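PDB 6RTE: cytochrome c from Pseudomonas aeruginosa, which oxidises dihydro-heme d1 in heme d1 biosynthesis and carries a heme c, which probably passes electrons, beside an eight-bladed beta-propeller. Local coordinates for residues E40-Q45 against D102-Y107. Sequence-based numbering, arbitrary orientation.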
loop_
_atom_site.group_PDB
_atom_site.type_symbol
_atom_site.label_atom_id
_atom_site.label_comp_id
_atom_site.label_asym_id
_atom_site.label_seq_id
_atom_site.Cartn_x
_atom_site.Cartn_y
_atom_site.Cartn_z
ATOM N N GLU A 40 -29.160 10.026 -11.065
ATOM C CA GLU A 40 -29.636 9.116 -10.031
ATOM C C GLU A 40 -30.606 8.090 -10.599
ATOM O O GLU A 40 -30.450 6.882 -10.383
ATOM C CB GLU A 40 -30.291 9.914 -8.906
ATOM C CG GLU A 40 -31.202 9.101 -8.009
ATOM C CD GLU A 40 -31.817 9.941 -6.916
ATOM O OE1 GLU A 40 -31.454 11.132 -6.807
ATOM O OE2 GLU A 40 -32.670 9.418 -6.167
ATOM N N ALA A 41 -31.629 8.552 -11.324
ATOM C CA ALA A 41 -32.623 7.633 -11.867
ATOM C C ALA A 41 -31.978 6.629 -12.807
ATOM O O ALA A 41 -32.259 5.424 -12.741
ATOM C CB ALA A 41 -33.727 8.415 -12.576
ATOM N N LEU A 42 -31.101 7.105 -13.700
ATOM C CA LEU A 42 -30.346 6.185 -14.540
ATOM C C LEU A 42 -29.552 5.199 -13.687
ATOM O O LEU A 42 -29.438 4.017 -14.035
ATOM C CB LEU A 42 -29.417 6.961 -15.470
ATOM C CG LEU A 42 -30.094 7.758 -16.597
ATOM C CD1 LEU A 42 -29.101 8.657 -17.322
ATOM C CD2 LEU A 42 -30.772 6.827 -17.590
ATOM N N TYR A 43 -29.009 5.667 -12.559
ATOM C CA TYR A 43 -28.182 4.794 -11.719
ATOM C C TYR A 43 -29.017 3.671 -11.109
ATOM O O TYR A 43 -28.635 2.495 -11.168
ATOM C CB TYR A 43 -27.484 5.617 -10.631
ATOM C CG TYR A 43 -26.626 4.772 -9.721
ATOM C CD1 TYR A 43 -25.296 4.511 -10.030
ATOM C CD2 TYR A 43 -27.153 4.209 -8.568
ATOM C CE1 TYR A 43 -24.516 3.720 -9.206
ATOM C CE2 TYR A 43 -26.384 3.419 -7.747
ATOM C CZ TYR A 43 -25.066 3.178 -8.072
ATOM O OH TYR A 43 -24.308 2.387 -7.253
ATOM N N ARG A 44 -30.168 4.010 -10.524
ATOM C CA ARG A 44 -31.037 2.982 -9.955
ATOM C C ARG A 44 -31.404 1.928 -10.993
ATOM O O ARG A 44 -31.314 0.723 -10.733
ATOM C CB ARG A 44 -32.298 3.620 -9.376
ATOM C CG ARG A 44 -32.147 4.112 -7.947
ATOM C CD ARG A 44 -33.500 4.392 -7.314
ATOM N NE ARG A 44 -34.131 5.579 -7.883
ATOM C CZ ARG A 44 -33.993 6.810 -7.400
ATOM N NH1 ARG A 44 -33.246 7.033 -6.324
ATOM N NH2 ARG A 44 -34.608 7.825 -7.992
ATOM N N GLN A 45 -31.809 2.365 -12.189
ATOM C CA GLN A 45 -32.286 1.425 -13.196
ATOM C C GLN A 45 -31.173 0.506 -13.686
ATOM O O GLN A 45 -31.383 -0.705 -13.823
ATOM C CB GLN A 45 -32.905 2.188 -14.370
ATOM C CG GLN A 45 -33.271 1.318 -15.572
ATOM C CD GLN A 45 -34.298 0.249 -15.239
ATOM O OE1 GLN A 45 -35.031 0.359 -14.256
ATOM N NE2 GLN A 45 -34.353 -0.794 -16.062
ATOM N N ASP A 102 -23.158 11.158 -20.037
ATOM C CA ASP A 102 -22.637 12.325 -19.339
ATOM C C ASP A 102 -23.346 12.519 -18.005
ATOM O O ASP A 102 -22.707 12.823 -16.989
ATOM C CB ASP A 102 -22.787 13.578 -20.201
ATOM C CG ASP A 102 -22.114 13.446 -21.554
ATOM O OD1 ASP A 102 -21.127 12.690 -21.669
ATOM O OD2 ASP A 102 -22.579 14.109 -22.502
ATOM N N ALA A 103 -24.671 12.348 -17.988
ATOM C CA ALA A 103 -25.412 12.478 -16.739
ATOM C C ALA A 103 -24.896 11.498 -15.693
ATOM O O ALA A 103 -24.725 11.859 -14.520
ATOM C CB ALA A 103 -26.900 12.258 -16.984
ATOM N N LEU A 104 -24.646 10.248 -16.098
ATOM C CA LEU A 104 -24.180 9.253 -15.142
ATOM C C LEU A 104 -22.798 9.615 -14.605
ATOM O O LEU A 104 -22.564 9.546 -13.393
ATOM C CB LEU A 104 -24.179 7.870 -15.791
ATOM C CG LEU A 104 -25.508 7.113 -15.688
ATOM C CD1 LEU A 104 -25.541 5.942 -16.660
ATOM C CD2 LEU A 104 -25.740 6.631 -14.259
ATOM N N VAL A 105 -21.883 10.023 -15.491
ATOM C CA VAL A 105 -20.548 10.420 -15.054
ATOM C C VAL A 105 -20.637 11.583 -14.075
ATOM O O VAL A 105 -20.003 11.574 -13.007
ATOM C CB VAL A 105 -19.664 10.772 -16.261
ATOM C CG1 VAL A 105 -18.311 11.323 -15.798
ATOM C CG2 VAL A 105 -19.466 9.550 -17.147
ATOM N N ALA A 106 -21.421 12.605 -14.426
ATOM C CA ALA A 106 -21.583 13.754 -13.542
ATOM C C ALA A 106 -22.058 13.316 -12.161
ATOM O O ALA A 106 -21.534 13.778 -11.144
ATOM C CB ALA A 106 -22.558 14.762 -14.158
ATOM N N TYR A 107 -23.035 12.406 -12.115
ATOM C CA TYR A 107 -23.564 11.906 -10.847
ATOM C C TYR A 107 -22.504 11.160 -10.039
ATOM O O TYR A 107 -22.446 11.290 -8.808
ATOM C CB TYR A 107 -24.766 10.998 -11.130
ATOM C CG TYR A 107 -25.365 10.314 -9.922
ATOM C CD1 TYR A 107 -26.103 11.030 -8.989
ATOM C CD2 TYR A 107 -25.216 8.944 -9.730
ATOM C CE1 TYR A 107 -26.664 10.398 -7.884
ATOM C CE2 TYR A 107 -25.767 8.306 -8.635
ATOM C CZ TYR A 107 -26.490 9.038 -7.713
ATOM O OH TYR A 107 -27.042 8.406 -6.623
#
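The ring of Tyr107 lies against the start of segment 40-45, with one face over the backbone of Glu40. Glu40 CA stands 3.9 Å from the ring centroid, only 14° off the ring normal, in a CH-pi contact displaced toward the rim, and Glu40 CB comes within 3.8 Å of Tyr107 CE1. On its CE2 side the same ring meets the base of Tyr43: Tyr107 CE2 is 3.8 Å from both CB and CG of Tyr43. The two tyrosine side chains cross at about a right angle, with their ring planes inclined obliquely at 50°. Tyr107 CG is anti to the backbone N (chi1 176°), which carries the ring across to the other helix. Helices 38-46 and 98-109 cross here as the first and last helices do in class I cytochromes c; the axes of the segments 40-45 and 102-107 approach to 9.1 Å and are nearly perpendicular. Beside the tyrosines, Leu104 CD2 reaches into the angle between Leu42 and Tyr43, 3.9 Å from Leu42 CB and 3.8 Å from Tyr43 N. Leu104 also touches the heme c, so one buried leucine joins the helix crossing to the cofactor pocket. Farther along, Leu42 CD1 rests on the methyl of Ala103. No hydrogen bond links the two segments, and the tyrosines find polar or charged partners elsewhere: Tyr43 OH bonds to the carbonyl of Gly52, while the Tyr107 ring makes a cation-pi contact with Arg55.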